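Local coordinates for CAMK/CAMK2 protein kinase (Salpingoeca rosetta, PDB 5IG1) that probably phosphorylates serine and threonine residues of target proteins with ATP, as the kinase domain of a calmodulin-binding CaMKII-type enzyme, at residues Cys121-Cys132 with Ala156-Gly164; Ile25-His34 with Val44-Leu52. All coordinates share one frame; numbering follows the deposited sequence.

Contact 1: residues Cys121-Cys132 with Ala156-Gly164; sequences CMHQILSALQHC and APVKITDFG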
loop_
_atom_site.group_PDB
_atom_site.type_symbol
_atom_site.label_atom_id
_atom_site.label_comp_id
_atom_site.label_asym_id
_atom_site.label_seq_id
_atom_site.Cartn_x
_atom_site.Cartn_y
_atom_site.Cartn_z
ATOM N N CYS A 121 0.476 3.248 12.530
ATOM C CA CYS A 121 0.433 3.085 11.082
ATOM C C CYS A 121 0.231 1.623 10.709
ATOM O O CYS A 121 -0.679 1.278 9.942
ATOM C CB CYS A 121 1.719 3.625 10.457
ATOM S SG CYS A 121 1.995 5.380 10.711
ATOM N N MET A 122 1.068 0.744 11.262
ATOM C CA MET A 122 0.958 -0.670 10.928
ATOM C C MET A 122 -0.364 -1.248 11.387
ATOM O O MET A 122 -0.879 -2.180 10.769
ATOM C CB MET A 122 2.114 -1.454 11.540
ATOM C CG MET A 122 3.368 -1.379 10.710
ATOM S SD MET A 122 3.043 -2.086 9.093
ATOM C CE MET A 122 2.355 -3.659 9.587
ATOM N N HIS A 123 -0.917 -0.730 12.477
ATOM C CA HIS A 123 -2.221 -1.195 12.921
ATOM C C HIS A 123 -3.281 -0.867 11.883
ATOM O O HIS A 123 -4.103 -1.719 11.531
ATOM C CB HIS A 123 -2.576 -0.574 14.270
ATOM C CG HIS A 123 -3.944 -0.940 14.751
ATOM N ND1 HIS A 123 -4.178 -1.989 15.614
ATOM C CD2 HIS A 123 -5.158 -0.411 14.466
ATOM C CE1 HIS A 123 -5.474 -2.081 15.851
ATOM N NE2 HIS A 123 -6.090 -1.136 15.165
ATOM N N GLN A 124 -3.272 0.369 11.372
ATOM C CA GLN A 124 -4.244 0.740 10.350
ATOM C C GLN A 124 -4.054 -0.076 9.073
ATOM O O GLN A 124 -5.032 -0.594 8.508
ATOM C CB GLN A 124 -4.138 2.233 10.071
ATOM C CG GLN A 124 -4.305 3.067 11.323
ATOM C CD GLN A 124 -3.975 4.528 11.101
ATOM O OE1 GLN A 124 -4.619 5.202 10.302
ATOM N NE2 GLN A 124 -2.956 5.023 11.801
ATOM N N ILE A 125 -2.809 -0.203 8.606
ATOM C CA ILE A 125 -2.533 -1.018 7.426
ATOM C C ILE A 125 -3.038 -2.440 7.637
ATOM O O ILE A 125 -3.727 -3.013 6.785
ATOM C CB ILE A 125 -1.027 -1.000 7.105
ATOM C CG1 ILE A 125 -0.551 0.427 6.846
ATOM C CG2 ILE A 125 -0.712 -1.912 5.917
ATOM C CD1 ILE A 125 0.944 0.547 6.747
ATOM N N LEU A 126 -2.721 -3.018 8.794
ATOM C CA LEU A 126 -3.110 -4.394 9.074
ATOM C C LEU A 126 -4.622 -4.544 9.139
ATOM O O LEU A 126 -5.160 -5.549 8.680
ATOM C CB LEU A 126 -2.468 -4.876 10.377
ATOM C CG LEU A 126 -1.004 -5.306 10.274
ATOM C CD1 LEU A 126 -0.479 -5.705 11.640
ATOM C CD2 LEU A 126 -0.846 -6.457 9.290
ATOM N N SER A 127 -5.330 -3.575 9.719
ATOM C CA SER A 127 -6.781 -3.707 9.806
ATOM C C SER A 127 -7.413 -3.645 8.421
ATOM O O SER A 127 -8.293 -4.456 8.091
ATOM C CB SER A 127 -7.360 -2.629 10.723
ATOM O OG SER A 127 -7.100 -1.331 10.226
ATOM N N ALA A 128 -6.961 -2.699 7.592
ATOM C CA ALA A 128 -7.404 -2.665 6.203
ATOM C C ALA A 128 -7.137 -3.998 5.513
ATOM O O ALA A 128 -8.014 -4.541 4.825
ATOM C CB ALA A 128 -6.703 -1.525 5.464
ATOM N N LEU A 129 -5.935 -4.550 5.707
ATOM C CA LEU A 129 -5.608 -5.846 5.125
ATOM C C LEU A 129 -6.507 -6.950 5.655
ATOM O O LEU A 129 -6.819 -7.892 4.925
ATOM C CB LEU A 129 -4.149 -6.196 5.397
ATOM C CG LEU A 129 -3.142 -5.578 4.442
ATOM C CD1 LEU A 129 -1.875 -6.381 4.525
ATOM C CD2 LEU A 129 -3.708 -5.586 3.024
ATOM N N GLN A 130 -6.898 -6.875 6.927
ATOM C CA GLN A 130 -7.813 -7.868 7.477
ATOM C C GLN A 130 -9.152 -7.809 6.764
ATOM O O GLN A 130 -9.768 -8.848 6.495
ATOM C CB GLN A 130 -7.999 -7.649 8.977
ATOM C CG GLN A 130 -8.920 -8.663 9.622
ATOM C CD GLN A 130 -9.070 -8.454 11.118
ATOM O OE1 GLN A 130 -8.900 -9.386 11.906
ATOM N NE2 GLN A 130 -9.403 -7.231 11.516
ATOM N N HIS A 131 -9.612 -6.594 6.448
ATOM C CA HIS A 131 -10.836 -6.461 5.668
ATOM C C HIS A 131 -10.660 -6.999 4.258
ATOM O O HIS A 131 -11.586 -7.600 3.705
ATOM C CB HIS A 131 -11.282 -5.000 5.620
ATOM C CG HIS A 131 -12.599 -4.796 4.940
ATOM N ND1 HIS A 131 -12.734 -4.062 3.779
ATOM C CD2 HIS A 131 -13.842 -5.234 5.252
ATOM C CE1 HIS A 131 -14.002 -4.053 3.410
ATOM N NE2 HIS A 131 -14.694 -4.759 4.286
ATOM N N CYS A 132 -9.489 -6.792 3.658
ATOM C CA CYS A 132 -9.257 -7.315 2.315
ATOM C C CYS A 132 -9.230 -8.838 2.318
ATOM O O CYS A 132 -9.983 -9.486 1.584
ATOM C CB CYS A 132 -7.955 -6.743 1.750
ATOM S SG CYS A 132 -8.076 -5.009 1.321
ATOM N N ALA A 156 -4.120 11.924 11.275
ATOM C CA ALA A 156 -4.933 11.517 10.144
ATOM C C ALA A 156 -4.789 10.013 9.921
ATOM O O ALA A 156 -3.732 9.435 10.191
ATOM C CB ALA A 156 -4.522 12.266 8.880
ATOM N N PRO A 157 -5.837 9.353 9.436
ATOM C CA PRO A 157 -5.767 7.901 9.268
ATOM C C PRO A 157 -4.939 7.503 8.058
ATOM O O PRO A 157 -4.945 8.169 7.019
ATOM C CB PRO A 157 -7.237 7.500 9.093
ATOM C CG PRO A 157 -7.866 8.705 8.493
ATOM C CD PRO A 157 -7.172 9.883 9.112
ATOM N N VAL A 158 -4.214 6.401 8.209
ATOM C CA VAL A 158 -3.531 5.779 7.083
ATOM C C VAL A 158 -4.549 4.987 6.278
ATOM O O VAL A 158 -5.364 4.245 6.838
ATOM C CB VAL A 158 -2.386 4.879 7.569
ATOM C CG1 VAL A 158 -1.745 4.158 6.396
ATOM C CG2 VAL A 158 -1.357 5.700 8.327
ATOM N N LYS A 159 -4.510 5.151 4.960
ATOM C CA LYS A 159 -5.401 4.454 4.046
ATOM C C LYS A 159 -4.570 3.802 2.955
ATOM O O LYS A 159 -3.712 4.460 2.358
ATOM C CB LYS A 159 -6.415 5.416 3.428
ATOM C CG LYS A 159 -7.453 5.944 4.406
ATOM C CD LYS A 159 -8.279 7.034 3.757
ATOM C CE LYS A 159 -9.349 7.547 4.696
ATOM N NZ LYS A 159 -10.573 6.705 4.645
ATOM N N ILE A 160 -4.810 2.511 2.698
ATOM C CA ILE A 160 -4.132 1.827 1.605
ATOM C C ILE A 160 -4.942 2.037 0.335
ATOM O O ILE A 160 -6.135 2.347 0.378
ATOM C CB ILE A 160 -3.913 0.331 1.895
ATOM C CG1 ILE A 160 -5.233 -0.426 1.871
ATOM C CG2 ILE A 160 -3.241 0.152 3.251
ATOM C CD1 ILE A 160 -5.064 -1.914 2.143
ATOM N N THR A 161 -4.288 1.879 -0.812
ATOM C CA THR A 161 -4.914 2.240 -2.080
ATOM C C THR A 161 -4.231 1.482 -3.217
ATOM O O THR A 161 -3.380 0.617 -2.993
ATOM C CB THR A 161 -4.851 3.753 -2.294
ATOM O OG1 THR A 161 -5.506 4.096 -3.520
ATOM C CG2 THR A 161 -3.402 4.215 -2.351
ATOM N N ASP A 162 -4.626 1.818 -4.447
ATOM C CA ASP A 162 -4.136 1.183 -5.670
ATOM C C ASP A 162 -4.293 -0.337 -5.637
ATOM O O ASP A 162 -3.339 -1.065 -5.347
ATOM C CB ASP A 162 -2.678 1.572 -5.922
ATOM C CG ASP A 162 -2.169 1.074 -7.258
ATOM O OD1 ASP A 162 -3.011 0.716 -8.114
ATOM O OD2 ASP A 162 -0.934 1.039 -7.458
ATOM N N PHE A 163 -5.496 -0.829 -5.939
ATOM C CA PHE A 163 -5.755 -2.259 -6.060
ATOM C C PHE A 163 -5.688 -2.747 -7.508
ATOM O O PHE A 163 -6.330 -3.743 -7.856
ATOM C CB PHE A 163 -7.113 -2.602 -5.447
ATOM C CG PHE A 163 -7.149 -2.462 -3.960
ATOM C CD1 PHE A 163 -7.399 -1.236 -3.373
ATOM C CD2 PHE A 163 -6.921 -3.555 -3.145
ATOM C CE1 PHE A 163 -7.427 -1.106 -1.997
ATOM C CE2 PHE A 163 -6.946 -3.433 -1.775
ATOM C CZ PHE A 163 -7.198 -2.207 -1.197
ATOM N N GLY A 164 -4.935 -2.054 -8.364
ATOM C CA GLY A 164 -4.833 -2.480 -9.752
ATOM C C GLY A 164 -4.221 -3.860 -9.906
ATOM O O GLY A 164 -4.616 -4.628 -10.785
#

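Contact 2: residues Ile25-His34 with Val44-Leu52; sequences IGKGAFSTVH and VCAVKVIAL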
loop_
_atom_site.group_PDB
_atom_site.type_symbol
_atom_site.label_atom_id
_atom_site.label_comp_id
_atom_site.label_asym_id
_atom_site.label_seq_id
_atom_site.Cartn_x
_atom_site.Cartn_y
_atom_site.Cartn_z
ATOM N N ILE A 25 -3.876 15.791 -9.111
ATOM C CA ILE A 25 -3.363 15.301 -7.837
ATOM C C ILE A 25 -2.130 14.436 -8.050
ATOM O O ILE A 25 -1.175 14.499 -7.269
ATOM C CB ILE A 25 -4.460 14.525 -7.089
ATOM C CG1 ILE A 25 -5.723 15.360 -6.974
ATOM C CG2 ILE A 25 -3.983 14.100 -5.714
ATOM C CD1 ILE A 25 -6.806 14.642 -6.234
ATOM N N GLY A 26 -2.132 13.605 -9.092
ATOM C CA GLY A 26 -1.026 12.688 -9.303
ATOM C C GLY A 26 -0.828 12.279 -10.746
ATOM O O GLY A 26 -1.803 12.069 -11.466
ATOM N N LYS A 27 0.422 12.163 -11.184
ATOM C CA LYS A 27 0.742 11.760 -12.549
ATOM C C LYS A 27 1.407 10.387 -12.520
ATOM O O LYS A 27 2.533 10.245 -12.033
ATOM C CB LYS A 27 1.640 12.791 -13.226
ATOM C CG LYS A 27 0.956 14.110 -13.542
ATOM C CD LYS A 27 1.720 14.886 -14.612
ATOM C CE LYS A 27 0.938 16.105 -15.078
ATOM N NZ LYS A 27 1.612 16.780 -16.232
ATOM N N GLY A 28 0.706 9.382 -13.047
ATOM C CA GLY A 28 1.239 8.049 -13.198
ATOM C C GLY A 28 1.385 7.671 -14.667
ATOM O O GLY A 28 0.880 8.338 -15.568
ATOM N N ALA A 29 2.101 6.569 -14.894
ATOM C CA ALA A 29 2.385 6.136 -16.258
ATOM C C ALA A 29 1.167 5.550 -16.956
ATOM O O ALA A 29 1.129 5.519 -18.190
ATOM C CB ALA A 29 3.514 5.109 -16.262
ATOM N N PHE A 30 0.182 5.071 -16.205
ATOM C CA PHE A 30 -1.001 4.473 -16.795
ATOM C C PHE A 30 -2.280 5.234 -16.491
ATOM O O PHE A 30 -3.326 4.905 -17.062
ATOM C CB PHE A 30 -1.151 3.020 -16.324
ATOM C CG PHE A 30 -0.056 2.115 -16.812
ATOM C CD1 PHE A 30 1.145 2.022 -16.127
ATOM C CD2 PHE A 30 -0.228 1.364 -17.964
ATOM C CE1 PHE A 30 2.146 1.194 -16.574
ATOM C CE2 PHE A 30 0.774 0.530 -18.419
ATOM C CZ PHE A 30 1.962 0.447 -17.722
ATOM N N SER A 31 -2.228 6.237 -15.622
ATOM C CA SER A 31 -3.414 6.994 -15.258
ATOM C C SER A 31 -2.973 8.362 -14.770
ATOM O O SER A 31 -1.791 8.603 -14.522
ATOM C CB SER A 31 -4.235 6.266 -14.186
ATOM O OG SER A 31 -3.473 6.044 -13.010
ATOM N N THR A 32 -3.944 9.260 -14.643
ATOM C CA THR A 32 -3.706 10.569 -14.048
ATOM C C THR A 32 -4.841 10.866 -13.083
ATOM O O THR A 32 -6.012 10.724 -13.444
ATOM C CB THR A 32 -3.616 11.664 -15.113
ATOM O OG1 THR A 32 -2.689 11.266 -16.129
ATOM C CG2 THR A 32 -3.147 12.967 -14.490
ATOM N N VAL A 33 -4.499 11.258 -11.862
ATOM C CA VAL A 33 -5.486 11.508 -10.821
ATOM C C VAL A 33 -5.692 13.010 -10.701
ATOM O O VAL A 33 -4.739 13.757 -10.444
ATOM C CB VAL A 33 -5.061 10.888 -9.484
ATOM C CG1 VAL A 33 -6.091 11.205 -8.417
ATOM C CG2 VAL A 33 -4.913 9.387 -9.648
ATOM N N HIS A 34 -6.938 13.444 -10.905
ATOM C CA HIS A 34 -7.346 14.837 -10.809
ATOM C C HIS A 34 -8.271 15.037 -9.615
ATOM O O HIS A 34 -8.980 14.119 -9.192
ATOM C CB HIS A 34 -8.084 15.305 -12.069
ATOM C CG HIS A 34 -7.282 15.208 -13.330
ATOM N ND1 HIS A 34 -7.053 14.015 -13.981
ATOM C CD2 HIS A 34 -6.680 16.165 -14.074
ATOM C CE1 HIS A 34 -6.332 14.240 -15.066
ATOM N NE2 HIS A 34 -6.092 15.537 -15.144
ATOM N N VAL A 44 -15.588 16.673 -2.437
ATOM C CA VAL A 44 -14.315 16.711 -3.145
ATOM C C VAL A 44 -13.773 15.294 -3.258
ATOM O O VAL A 44 -13.700 14.560 -2.264
ATOM C CB VAL A 44 -13.322 17.634 -2.424
ATOM C CG1 VAL A 44 -11.981 17.624 -3.127
ATOM C CG2 VAL A 44 -13.881 19.043 -2.364
ATOM N N CYS A 45 -13.388 14.908 -4.471
ATOM C CA CYS A 45 -13.012 13.547 -4.808
ATOM C C CYS A 45 -11.746 13.551 -5.652
ATOM O O CYS A 45 -11.359 14.566 -6.237
ATOM C CB CYS A 45 -14.147 12.842 -5.559
ATOM S SG CYS A 45 -15.582 12.560 -4.561
ATOM N N ALA A 46 -11.100 12.394 -5.719
ATOM C CA ALA A 46 -9.966 12.182 -6.610
ATOM C C ALA A 46 -10.421 11.227 -7.702
ATOM O O ALA A 46 -10.639 10.041 -7.443
ATOM C CB ALA A 46 -8.764 11.620 -5.857
ATOM N N VAL A 47 -10.574 11.735 -8.916
ATOM C CA VAL A 47 -10.890 10.887 -10.059
ATOM C C VAL A 47 -9.585 10.366 -10.656
ATOM O O VAL A 47 -8.624 11.123 -10.846
ATOM C CB VAL A 47 -11.732 11.644 -11.102
ATOM C CG1 VAL A 47 -11.053 12.940 -11.523
ATOM C CG2 VAL A 47 -12.012 10.762 -12.306
ATOM N N LYS A 48 -9.538 9.063 -10.906
ATOM C CA LYS A 48 -8.427 8.426 -11.600
ATOM C C LYS A 48 -8.850 8.249 -13.053
ATOM O O LYS A 48 -9.707 7.413 -13.361
ATOM C CB LYS A 48 -8.064 7.090 -10.950
ATOM C CG LYS A 48 -6.909 6.343 -11.621
ATOM C CD LYS A 48 -6.010 5.672 -10.582
ATOM C CE LYS A 48 -6.228 4.164 -10.538
ATOM N NZ LYS A 48 -5.345 3.506 -9.525
ATOM N N VAL A 49 -8.273 9.059 -13.935
ATOM C CA VAL A 49 -8.590 9.032 -15.357
ATOM C C VAL A 49 -7.625 8.085 -16.053
ATOM O O VAL A 49 -6.403 8.178 -15.869
ATOM C CB VAL A 49 -8.508 10.441 -15.963
ATOM C CG1 VAL A 49 -9.068 10.441 -17.374
ATOM C CG2 VAL A 49 -9.248 11.442 -15.082
ATOM N N ILE A 50 -8.173 7.173 -16.851
ATOM C CA ILE A 50 -7.390 6.178 -17.576
ATOM C C ILE A 50 -7.856 6.190 -19.025
ATOM O O ILE A 50 -8.933 5.671 -19.335
ATOM C CB ILE A 50 -7.539 4.773 -16.978
ATOM C CG1 ILE A 50 -7.364 4.811 -15.461
ATOM C CG2 ILE A 50 -6.529 3.835 -17.609
ATOM C CD1 ILE A 50 -7.681 3.506 -14.774
ATOM N N ALA A 51 -7.053 6.765 -19.914
ATOM C CA ALA A 51 -7.385 6.716 -21.331
ATOM C C ALA A 51 -7.336 5.277 -21.832
ATOM O O ALA A 51 -6.432 4.511 -21.483
ATOM C CB ALA A 51 -6.431 7.593 -22.136
ATOM N N LEU A 52 -8.325 4.909 -22.645
ATOM C CA LEU A 52 -8.415 3.562 -23.197
ATOM C C LEU A 52 -7.566 3.364 -24.444
ATOM O O LEU A 52 -7.403 2.220 -24.880
ATOM C CB LEU A 52 -9.870 3.227 -23.536
ATOM C CG LEU A 52 -10.809 2.930 -22.369
ATOM C CD1 LEU A 52 -12.251 2.974 -22.824
ATOM C CD2 LEU A 52 -10.468 1.579 -21.764
HETATM O O HOH W 1 -4.451 7.608 -18.721
#

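Contact 1: residues Cys121-Cys132 with Ala156-Gly164
Q124 reaches across V158 at about a right angle and puts its amide oxygen against the strand backbone. With CG anti to the carbonyl carbon and the chain extended beyond it, OE1 arrives at the amide of V158, which donates a hydrogen bond to it at 155°; its modelled length is too short to be taken literally at this resolution. Shortening Q124 to an alanine would probably leave the V158 N-H without this acceptor and open a gap beside P157. V158 then splits its methyls: CG1 lies 3.9 Å from CG1 of I125, while CG2 faces SG of C121 at 4.1 Å. This is the C-lobe of a protein kinase, where helix 115-134 backs strand 158-160, their short axes 36° apart, just before the DFG motif, D162-F163-G164. I160 carries the apolar seam onward. Its CG1 sits between N and the carbonyl carbon (chi1 70°), which brings CD1 to 3.7 Å from CB of A128 and 4.0 Å from CD2 of L129. Beyond it, SG of C132 meets CE2 of F163 at 3.7 Å, an oblique sulfur-aromatic contact, while H139 packs edge-to-face with the same phenyl ring.

Contact 2: residues Ile25-His34 with Val44-Leu52
K48 and V33 face each other as a non-hydrogen-bonded antiparallel pair, and the lysine chain then runs along S31. Its CB starts 4.1 Å from CG2 of V33. CG, anti to the backbone N (chi1 180°), comes 3.7 Å from CB of S31, and CD settles 3.5 Å from the S31 OG while still touching CG2 of V33. Bends at chi2 (141°) and chi3 (105°) carry the methylene chain past the serine. CE is already drawing away from that hydroxyl, and NZ leaves the hairpin altogether to form a salt bridge with E66 of helix 57-72, the lysine-glutamate pair expected of a kinase with its helix C engaged.

The backbone pairs on either side are hydrogen-bonded. T32 and V49 exchange two bonds, the one from T32 N to V49 O being 3.0 Å long; H34 and V47 exchange two more. On the face these four residues share, CG2 of V49 approaches ND1 of H34 obliquely at 3.6 Å. Toward the start of the glycine-rich loop, where I25 and G26 both face V33 in a classic beta bulge, CB of A46 touches both CD1 of I25, at 3.6 Å, and CG1 of V33, at 3.7 Å. In protein kinases the valine and alanine at these places usually form the roof over the adenine of ATP. The chemistry is thus divided: an apolar patch consistent with covering a flat base, and beside it a lysine whose methylenes lie on the hairpin and whose NZ is paired with a carboxylate.

The two contacts stand on opposite sides of the kinase cleft: contact 2 belongs to the N-lobe sheet, with its centre about 17 Å from the centre of the chain, and contact 1 to the C-lobe, about 7 Å from it. Their centres are about 21 Å apart, yet one pair of side chains bridges them. NZ of K48 lies 3.9 Å from OD1 of D162, a long and weak ion pair involving a poorly ordered aspartate. In protein kinases this lysine and the DFG aspartate generally flank the ATP phosphates, the latter through magnesium. The helix-backed strand 158-160 probably leads into one side of the nucleotide site, with the hairpin forming part of the opposite side.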